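Long-range contacts in endonuclease V (Bacillus subtilis, PDB 3GA2), which probably nicks double-stranded DNA at the second phosphodiester bond 3' to a deoxyinosine, using magnesium, in the repair of deaminated bases: residues 28-39 against 193-204; 92-103 against 128-136. The protein carries 1 engineered substitution. One frame throughout, in Å; residues are numbered along the deposited sequence.

Contact 1: 28-39 against 193-204; sequences INLSPTIHPDSI and GNYIDLDSSYQI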
# COMPACT_ATOMS: atom_id res chain seq x y z
N ILE A 28 -9.40 -2.71 -13.20
CA ILE A 28 -9.58 -1.95 -11.98
C ILE A 28 -11.04 -1.62 -11.75
O ILE A 28 -11.74 -1.18 -12.67
CB ILE A 28 -8.77 -0.63 -12.02
CG1 ILE A 28 -7.27 -0.97 -12.03
CG2 ILE A 28 -9.14 0.26 -10.84
CD1 ILE A 28 -6.37 0.21 -12.26
N ASN A 29 -11.51 -1.83 -10.53
CA ASN A 29 -12.89 -1.55 -10.19
C ASN A 29 -13.00 -0.83 -8.87
O ASN A 29 -12.80 -1.42 -7.81
CB ASN A 29 -13.70 -2.85 -10.13
CG ASN A 29 -15.09 -2.63 -9.58
OD1 ASN A 29 -15.77 -1.68 -9.95
ND2 ASN A 29 -15.52 -3.51 -8.69
N LEU A 30 -13.32 0.46 -8.93
CA LEU A 30 -13.45 1.30 -7.75
C LEU A 30 -14.89 1.59 -7.37
O LEU A 30 -15.18 2.61 -6.75
CB LEU A 30 -12.70 2.62 -7.97
CG LEU A 30 -11.18 2.66 -7.74
CD1 LEU A 30 -10.55 1.31 -7.93
CD2 LEU A 30 -10.58 3.71 -8.65
N SER A 31 -15.80 0.69 -7.74
CA SER A 31 -17.22 0.89 -7.45
C SER A 31 -17.65 0.41 -6.06
O SER A 31 -18.57 0.97 -5.46
CB SER A 31 -18.07 0.17 -8.49
OG SER A 31 -17.93 -1.23 -8.36
N PRO A 32 -17.01 -0.64 -5.53
CA PRO A 32 -17.40 -1.14 -4.21
C PRO A 32 -17.42 -0.10 -3.09
O PRO A 32 -16.49 0.70 -2.93
CB PRO A 32 -16.38 -2.25 -3.96
CG PRO A 32 -16.13 -2.78 -5.35
CD PRO A 32 -15.98 -1.50 -6.13
N THR A 33 -18.51 -0.10 -2.32
CA THR A 33 -18.66 0.82 -1.20
C THR A 33 -18.51 -0.05 0.04
O THR A 33 -19.16 -1.08 0.16
CB THR A 33 -20.06 1.50 -1.20
OG1 THR A 33 -20.15 2.40 -2.30
CG2 THR A 33 -20.27 2.28 0.08
N ILE A 34 -17.63 0.35 0.95
CA ILE A 34 -17.42 -0.44 2.15
C ILE A 34 -17.33 0.44 3.38
O ILE A 34 -16.40 1.23 3.54
CB ILE A 34 -16.14 -1.32 2.00
CG1 ILE A 34 -15.89 -2.14 3.26
CG2 ILE A 34 -14.95 -0.45 1.68
CD1 ILE A 34 -15.23 -1.39 4.39
N HIS A 35 -18.33 0.30 4.25
CA HIS A 35 -18.39 1.07 5.48
C HIS A 35 -17.39 0.56 6.50
O HIS A 35 -17.18 -0.64 6.64
CB HIS A 35 -19.79 1.01 6.10
CG HIS A 35 -20.84 1.70 5.29
ND1 HIS A 35 -21.40 1.13 4.16
CD2 HIS A 35 -21.43 2.90 5.43
CE1 HIS A 35 -22.29 1.96 3.65
NE2 HIS A 35 -22.33 3.04 4.40
N PRO A 36 -16.78 1.49 7.24
CA PRO A 36 -15.79 1.17 8.27
C PRO A 36 -16.32 0.19 9.32
O PRO A 36 -15.63 -0.74 9.71
CB PRO A 36 -15.46 2.53 8.86
CG PRO A 36 -15.61 3.44 7.68
CD PRO A 36 -16.88 2.95 7.05
N ASP A 37 -17.55 0.39 9.78
CA ASP A 37 -18.07 -0.52 10.79
C ASP A 37 -18.63 -1.84 10.27
O ASP A 37 -19.16 -2.64 11.04
CB ASP A 37 -19.11 0.17 11.66
CG ASP A 37 -19.95 1.14 10.89
OD1 ASP A 37 -20.35 0.80 9.75
OD2 ASP A 37 -20.21 2.24 11.42
N SER A 38 -18.51 -2.08 8.97
CA SER A 38 -19.01 -3.33 8.42
C SER A 38 -17.91 -4.39 8.32
O SER A 38 -18.18 -5.53 7.99
CB SER A 38 -19.62 -3.10 7.03
OG SER A 38 -18.61 -3.01 6.05
N ILE A 39 -16.66 -4.01 8.60
CA ILE A 39 -15.55 -4.97 8.50
C ILE A 39 -15.08 -5.54 9.84
O ILE A 39 -15.20 -4.90 10.88
CB ILE A 39 -14.34 -4.36 7.78
CG1 ILE A 39 -14.06 -2.96 8.34
CG2 ILE A 39 -14.59 -4.35 6.27
CD1 ILE A 39 -12.93 -2.23 7.64
N GLY A 193 -6.97 1.48 -3.80
CA GLY A 193 -6.05 0.46 -4.26
C GLY A 193 -6.87 -0.15 -5.38
O GLY A 193 -6.72 0.23 -6.54
N ASN A 194 -7.76 -1.07 -5.03
CA ASN A 194 -8.67 -1.69 -5.99
C ASN A 194 -9.83 -2.29 -5.22
O ASN A 194 -9.69 -2.61 -4.03
CB ASN A 194 -7.96 -2.77 -6.83
CG ASN A 194 -8.78 -3.21 -8.04
OD1 ASN A 194 -9.73 -2.54 -8.43
ND2 ASN A 194 -8.42 -4.35 -8.63
N TYR A 195 -10.99 -2.40 -5.87
CA TYR A 195 -12.17 -2.98 -5.24
C TYR A 195 -12.77 -2.13 -4.11
O TYR A 195 -13.34 -2.67 -3.16
CB TYR A 195 -11.85 -4.38 -4.71
CG TYR A 195 -11.17 -5.28 -5.72
CD1 TYR A 195 -11.69 -5.44 -7.00
CD2 TYR A 195 -10.01 -5.97 -5.39
CE1 TYR A 195 -11.07 -6.29 -7.92
CE2 TYR A 195 -9.39 -6.82 -6.31
CZ TYR A 195 -9.93 -6.98 -7.57
OH TYR A 195 -9.31 -7.83 -8.46
N ILE A 196 -12.65 -0.82 -4.23
CA ILE A 196 -13.17 0.09 -3.21
C ILE A 196 -13.18 1.52 -3.75
O ILE A 196 -12.29 1.89 -4.52
CB ILE A 196 -12.27 0.01 -1.95
CG1 ILE A 196 -12.83 0.90 -0.83
CG2 ILE A 196 -10.85 0.46 -2.30
CD1 ILE A 196 -12.02 0.78 0.47
N ASP A 197 -14.17 2.31 -3.36
CA ASP A 197 -14.26 3.69 -3.82
C ASP A 197 -13.45 4.64 -2.94
O ASP A 197 -13.00 4.27 -1.85
CB ASP A 197 -15.72 4.16 -3.90
CG ASP A 197 -16.45 4.10 -2.58
OD1 ASP A 197 -15.82 4.22 -1.52
OD2 ASP A 197 -17.69 3.95 -2.60
N LEU A 198 -13.26 5.86 -3.42
CA LEU A 198 -12.48 6.85 -2.68
C LEU A 198 -13.10 7.20 -1.34
O LEU A 198 -12.39 7.37 -0.35
CB LEU A 198 -12.30 8.12 -3.52
CG LEU A 198 -11.35 9.15 -2.91
CD1 LEU A 198 -10.05 8.46 -2.50
CD2 LEU A 198 -11.07 10.28 -3.91
N ASP A 199 -14.42 7.31 -1.31
CA ASP A 199 -15.12 7.65 -0.09
C ASP A 199 -14.83 6.65 1.01
O ASP A 199 -14.54 7.02 2.14
CB ASP A 199 -16.62 7.69 -0.34
CG ASP A 199 -17.34 8.58 0.62
OD1 ASP A 199 -17.17 9.81 0.50
OD2 ASP A 199 -18.06 8.07 1.50
N SER A 200 -14.92 5.36 0.67
CA SER A 200 -14.68 4.32 1.65
C SER A 200 -13.20 4.29 2.04
O SER A 200 -12.87 4.08 3.20
CB SER A 200 -15.10 2.95 1.10
OG SER A 200 -16.47 2.96 0.71
N SER A 201 -12.32 4.50 1.07
CA SER A 201 -10.89 4.51 1.36
C SER A 201 -10.61 5.59 2.38
O SER A 201 -9.83 5.41 3.31
CB SER A 201 -10.09 4.78 0.09
OG SER A 201 -10.19 3.70 -0.81
N TYR A 202 -11.26 6.73 2.19
CA TYR A 202 -11.12 7.87 3.08
C TYR A 202 -11.69 7.60 4.47
O TYR A 202 -11.05 7.90 5.47
CB TYR A 202 -11.81 9.10 2.47
CG TYR A 202 -11.95 10.26 3.43
CD1 TYR A 202 -13.14 10.45 4.14
CD2 TYR A 202 -10.91 11.15 3.64
CE1 TYR A 202 -13.28 11.51 5.03
CE2 TYR A 202 -11.04 12.22 4.53
CZ TYR A 202 -12.23 12.39 5.22
OH TYR A 202 -12.37 13.45 6.10
N GLN A 203 -12.89 7.03 4.52
CA GLN A 203 -13.53 6.73 5.80
C GLN A 203 -12.79 5.69 6.61
O GLN A 203 -12.65 5.82 7.83
CB GLN A 203 -14.97 6.25 5.58
CG GLN A 203 -15.93 7.30 5.04
CD GLN A 203 -15.98 8.55 5.90
OE1 GLN A 203 -15.95 8.48 7.13
NE2 GLN A 203 -16.07 9.71 5.25
N ILE A 204 -12.32 4.64 5.95
CA ILE A 204 -11.57 3.60 6.63
C ILE A 204 -10.25 4.16 7.15
O ILE A 204 -9.85 3.87 8.28
CB ILE A 204 -11.29 2.40 5.70
CG1 ILE A 204 -12.60 1.70 5.33
CG2 ILE A 204 -10.33 1.42 6.38
CD1 ILE A 204 -12.43 0.51 4.39
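Thr33 and Asp197 meet obliquely, the hydroxyl OG1 of Thr33 donating to the carboxylate oxygen OD2 of Asp197 at 2.9 Å, nearly in line with its C-O bond. Asp197 is the N-cap of helix 198-207, and its backbone N donates to Pro32 O. Its CG stands between the backbone N and the carbonyl carbon (chi1 60°), which turns OD1 back over the first turn to accept from both N and OG of Ser200. Ser200 OG, giving its proton to OD1, is thereby oriented to receive Ile34 N at 2.9 Å along a nearly straight bond (168°). With an alanine in place of Asp197, Thr33 OG1 would probably lose its acceptor, the helix its side-chain cap, and the Ser200 hydroxyl would probably be less firmly oriented.

A beta-branched isoleucine suits position 34, because its two branches reach different partners: Ile34 CG2 presses on Ile196 CD1 at 3.4 Å, while Ile34 CD1 meets Ile204 CD1, also at 3.4 Å, this second pair crossing at about a right angle. Beyond them Pro36 lays CG on Gln203 CB (3.6 Å). At the other end, Asn194 OD1 accepts Asn29 N at 2.8 Å, in the carbonyl plane.

The loop 28-39, leading from helix 14-25 to strand 41-52, thus runs beside the turn joining strand 188-194 to helix 198-207; Asn194 also hydrogen-bonds through its backbone to Thr140 and packs on helix 128-136.

Contact 2: 92-103 against 128-136; sequences AFRELPLIIEAA and VATHAAFFL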
# COMPACT_ATOMS: atom_id res chain seq x y z
N ALA A 92 6.75 -1.89 -7.75
CA ALA A 92 5.73 -2.86 -7.36
C ALA A 92 6.07 -4.29 -7.77
O ALA A 92 5.81 -5.24 -7.03
CB ALA A 92 4.38 -2.46 -7.93
N PHE A 93 6.64 -4.46 -8.96
CA PHE A 93 6.99 -5.80 -9.44
C PHE A 93 8.04 -6.47 -8.57
O PHE A 93 7.98 -7.69 -8.35
CB PHE A 93 7.46 -5.76 -10.89
CG PHE A 93 6.36 -5.48 -11.88
CD1 PHE A 93 5.91 -4.18 -12.08
CD2 PHE A 93 5.78 -6.51 -12.61
CE1 PHE A 93 4.89 -3.91 -12.99
CE2 PHE A 93 4.76 -6.25 -13.52
CZ PHE A 93 4.31 -4.95 -13.71
N ARG A 94 9.00 -5.71 -8.07
CA ARG A 94 10.03 -6.32 -7.23
C ARG A 94 9.64 -6.38 -5.76
O ARG A 94 10.45 -6.75 -4.91
CB ARG A 94 11.37 -5.61 -7.39
CG ARG A 94 11.36 -4.11 -7.21
CD ARG A 94 12.79 -3.58 -7.25
NE ARG A 94 12.84 -2.12 -7.33
CZ ARG A 94 12.54 -1.42 -8.42
NH1 ARG A 94 12.17 -2.04 -9.53
NH2 ARG A 94 12.62 -0.09 -8.40
N GLU A 95 8.39 -6.02 -5.46
CA GLU A 95 7.92 -6.05 -4.08
C GLU A 95 6.86 -7.13 -3.92
O GLU A 95 6.80 -7.79 -2.89
CB GLU A 95 7.31 -4.70 -3.68
CG GLU A 95 8.27 -3.54 -3.75
CD GLU A 95 7.64 -2.25 -3.26
OE1 GLU A 95 6.58 -1.86 -3.81
OE2 GLU A 95 8.19 -1.62 -2.34
N LEU A 96 6.04 -7.30 -4.95
CA LEU A 96 4.96 -8.28 -4.93
C LEU A 96 5.36 -9.67 -4.44
O LEU A 96 4.67 -10.26 -3.61
CB LEU A 96 4.31 -8.35 -6.31
CG LEU A 96 3.03 -7.53 -6.48
CD1 LEU A 96 3.22 -6.16 -5.85
CD2 LEU A 96 2.69 -7.41 -7.96
N PRO A 97 6.48 -10.22 -4.95
CA PRO A 97 6.89 -11.56 -4.50
C PRO A 97 6.95 -11.67 -2.97
O PRO A 97 6.43 -12.63 -2.40
CB PRO A 97 8.25 -11.73 -5.17
CG PRO A 97 8.05 -11.00 -6.48
CD PRO A 97 7.36 -9.73 -6.02
N LEU A 98 7.57 -10.70 -2.32
CA LEU A 98 7.65 -10.71 -0.86
C LEU A 98 6.28 -10.47 -0.23
O LEU A 98 5.96 -11.04 0.81
CB LEU A 98 8.64 -9.66 -0.36
CG LEU A 98 10.11 -10.02 -0.54
CD1 LEU A 98 10.99 -8.84 -0.15
CD2 LEU A 98 10.43 -11.23 0.32
N ILE A 99 5.47 -9.63 -0.88
CA ILE A 99 4.13 -9.33 -0.37
C ILE A 99 3.25 -10.57 -0.41
O ILE A 99 2.55 -10.89 0.55
CB ILE A 99 3.46 -8.21 -1.19
CG1 ILE A 99 4.33 -6.95 -1.12
CG2 ILE A 99 2.05 -7.94 -0.65
CD1 ILE A 99 3.83 -5.79 -1.98
N ILE A 100 3.30 -11.27 -1.54
CA ILE A 100 2.51 -12.48 -1.72
C ILE A 100 2.94 -13.55 -0.73
O ILE A 100 2.11 -14.22 -0.13
CB ILE A 100 2.66 -13.03 -3.14
CG1 ILE A 100 2.34 -11.92 -4.15
CG2 ILE A 100 1.74 -14.22 -3.34
CD1 ILE A 100 1.00 -11.27 -3.94
N GLU A 101 4.25 -13.70 -0.57
CA GLU A 101 4.80 -14.69 0.36
C GLU A 101 4.27 -14.48 1.77
O GLU A 101 3.86 -15.43 2.44
CB GLU A 101 6.33 -14.62 0.38
CG GLU A 101 7.00 -15.75 -0.36
CD GLU A 101 6.50 -17.10 0.10
OE1 GLU A 101 6.52 -17.36 1.32
OE2 GLU A 101 6.10 -17.91 -0.77
N ALA A 102 4.30 -13.23 2.21
CA ALA A 102 3.83 -12.87 3.55
C ALA A 102 2.34 -13.14 3.67
O ALA A 102 1.89 -13.77 4.63
CB ALA A 102 4.13 -11.39 3.83
N ALA A 103 1.57 -12.68 2.68
CA ALA A 103 0.13 -12.88 2.69
C ALA A 103 -0.23 -14.36 2.79
O ALA A 103 -1.23 -14.73 3.42
CB ALA A 103 -0.48 -12.27 1.43
N VAL A 128 1.64 -0.09 -6.26
CA VAL A 128 1.65 -1.35 -5.52
C VAL A 128 0.33 -1.72 -4.83
O VAL A 128 -0.09 -2.88 -4.87
CB VAL A 128 2.82 -1.37 -4.47
CG1 VAL A 128 2.57 -0.33 -3.39
CG2 VAL A 128 2.98 -2.76 -3.88
N ALA A 129 -0.34 -0.75 -4.21
CA ALA A 129 -1.60 -1.05 -3.54
C ALA A 129 -2.64 -1.61 -4.52
O ALA A 129 -3.35 -2.57 -4.22
CB ALA A 129 -2.15 0.20 -2.84
N THR A 130 -2.73 -1.00 -5.69
CA THR A 130 -3.68 -1.45 -6.70
C THR A 130 -3.25 -2.80 -7.27
O THR A 130 -4.04 -3.74 -7.35
CB THR A 130 -3.79 -0.41 -7.85
OG1 THR A 130 -4.31 0.82 -7.33
CG2 THR A 130 -4.73 -0.92 -8.95
N HIS A 131 -1.98 -2.88 -7.66
CA HIS A 131 -1.41 -4.09 -8.24
C HIS A 131 -1.55 -5.30 -7.30
O HIS A 131 -1.98 -6.37 -7.72
CB HIS A 131 0.07 -3.84 -8.58
CG HIS A 131 0.63 -4.81 -9.57
ND1 HIS A 131 1.83 -4.60 -10.22
CD2 HIS A 131 0.17 -6.01 -10.02
CE1 HIS A 131 2.08 -5.62 -11.02
NE2 HIS A 131 1.09 -6.49 -10.92
N ALA A 132 -1.19 -5.12 -6.03
CA ALA A 132 -1.28 -6.21 -5.06
C ALA A 132 -2.72 -6.71 -4.90
O ALA A 132 -2.95 -7.89 -4.61
CB ALA A 132 -0.74 -5.76 -3.71
N ALA A 133 -3.69 -5.82 -5.08
CA ALA A 133 -5.09 -6.19 -4.92
C ALA A 133 -5.49 -7.40 -5.76
O ALA A 133 -6.22 -8.27 -5.29
CB ALA A 133 -5.98 -5.01 -5.25
N PHE A 134 -5.01 -7.45 -7.00
CA PHE A 134 -5.37 -8.58 -7.86
C PHE A 134 -4.92 -9.90 -7.25
O PHE A 134 -5.67 -10.88 -7.28
CB PHE A 134 -4.76 -8.41 -9.25
CG PHE A 134 -5.25 -7.19 -9.97
CD1 PHE A 134 -4.50 -6.02 -9.98
CD2 PHE A 134 -6.47 -7.21 -10.63
CE1 PHE A 134 -4.97 -4.88 -10.64
CE2 PHE A 134 -6.95 -6.08 -11.29
CZ PHE A 134 -6.19 -4.91 -11.29
N PHE A 135 -3.72 -9.94 -6.69
CA PHE A 135 -3.23 -11.17 -6.08
C PHE A 135 -3.99 -11.51 -4.80
O PHE A 135 -4.35 -12.67 -4.57
CB PHE A 135 -1.75 -11.07 -5.74
CG PHE A 135 -0.84 -11.12 -6.94
CD1 PHE A 135 -0.58 -9.97 -7.68
CD2 PHE A 135 -0.22 -12.31 -7.30
CE1 PHE A 135 0.31 -10.00 -8.75
CE2 PHE A 135 0.67 -12.36 -8.37
CZ PHE A 135 0.94 -11.20 -9.10
N LEU A 136 -4.24 -10.51 -3.97
CA LEU A 136 -4.93 -10.70 -2.70
C LEU A 136 -6.43 -10.95 -2.84
O LEU A 136 -7.04 -11.56 -1.97
CB LEU A 136 -4.71 -9.48 -1.79
CG LEU A 136 -3.28 -9.06 -1.47
CD1 LEU A 136 -3.29 -7.78 -0.62
CD2 LEU A 136 -2.56 -10.18 -0.72
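Leu96 sets a methyl squarely on the imidazole of His131: CD2 lies 3.4 Å from the ring centroid, almost on the ring normal, a CH-pi contact over one face. The histidine ring reaches this place because its CG is anti to the backbone N (chi1 -161°), which extends the ring from helix 128-136 toward the other segment. Its rim is used as well. His131 CE1 points at the face of Phe93 in a T-shaped pair, with the ring centroids 4.8 Å apart. A flat ring with a usable face and edge suits this corner, and Phe93 supplies the broad face it needs.

Leu96 divides its methyls: besides lying over the imidazole, CD2 also touches Phe135 CE1 at 3.6 Å, whereas CD1 turns to Val128. Val128 CG2 meets Ile99 CD1 at 3.7 Å and lies against the Glu95 carboxylate, whose OE2 is hydrogen-bonded to Tyr49 OH. Farther along, Ile100 is folded at both torsions (chi1 and chi2 near -54°), bringing CD1 against Phe135 CB at a snug 3.3 Å. At Ala92 the small side chain lets the backbones come close, its CB 3.8 Å from Val128 CA; at Ala103, where the chains are farther apart, Leu136 reaches across with CD2, 3.6 Å from Ala103 CB.

Helices 96-103 and 128-136 cross at -43°; around them Phe17 meets Phe93 edge-to-face, and His7 meets both His131 and Phe135. Leu136 rests on strand 113-116 and Ala103 on strand 55-66. Helix 128-136 is the crossover between parallel strands 113-116 and 140-144, a beta-alpha-beta unit consistent with the RNase H-like fold; Glu95 lies about 7 Å, side chain to side chain, from Asp46, a predicted magnesium ligand.

The two contacts differ in depth and in chemistry. Contact 2 is buried near the middle of the chain, and its helices are joined by apolar and aromatic packing close to the predicted magnesium site. Contact 1 is only partly buried, lies away from that site, and ties an irregular loop to a helix start, with backbone and hydroxyl hydrogen bonds backed by an isoleucine cluster. They meet at helix 128-136, which serves both: there Thr130 OG1 probably hydrogen-bonds Gly193 O (2.6 Å), and Asn194 and Tyr195 pack on Phe134. In sequence, the chain of contact 2 lies wholly between the two segments of contact 1.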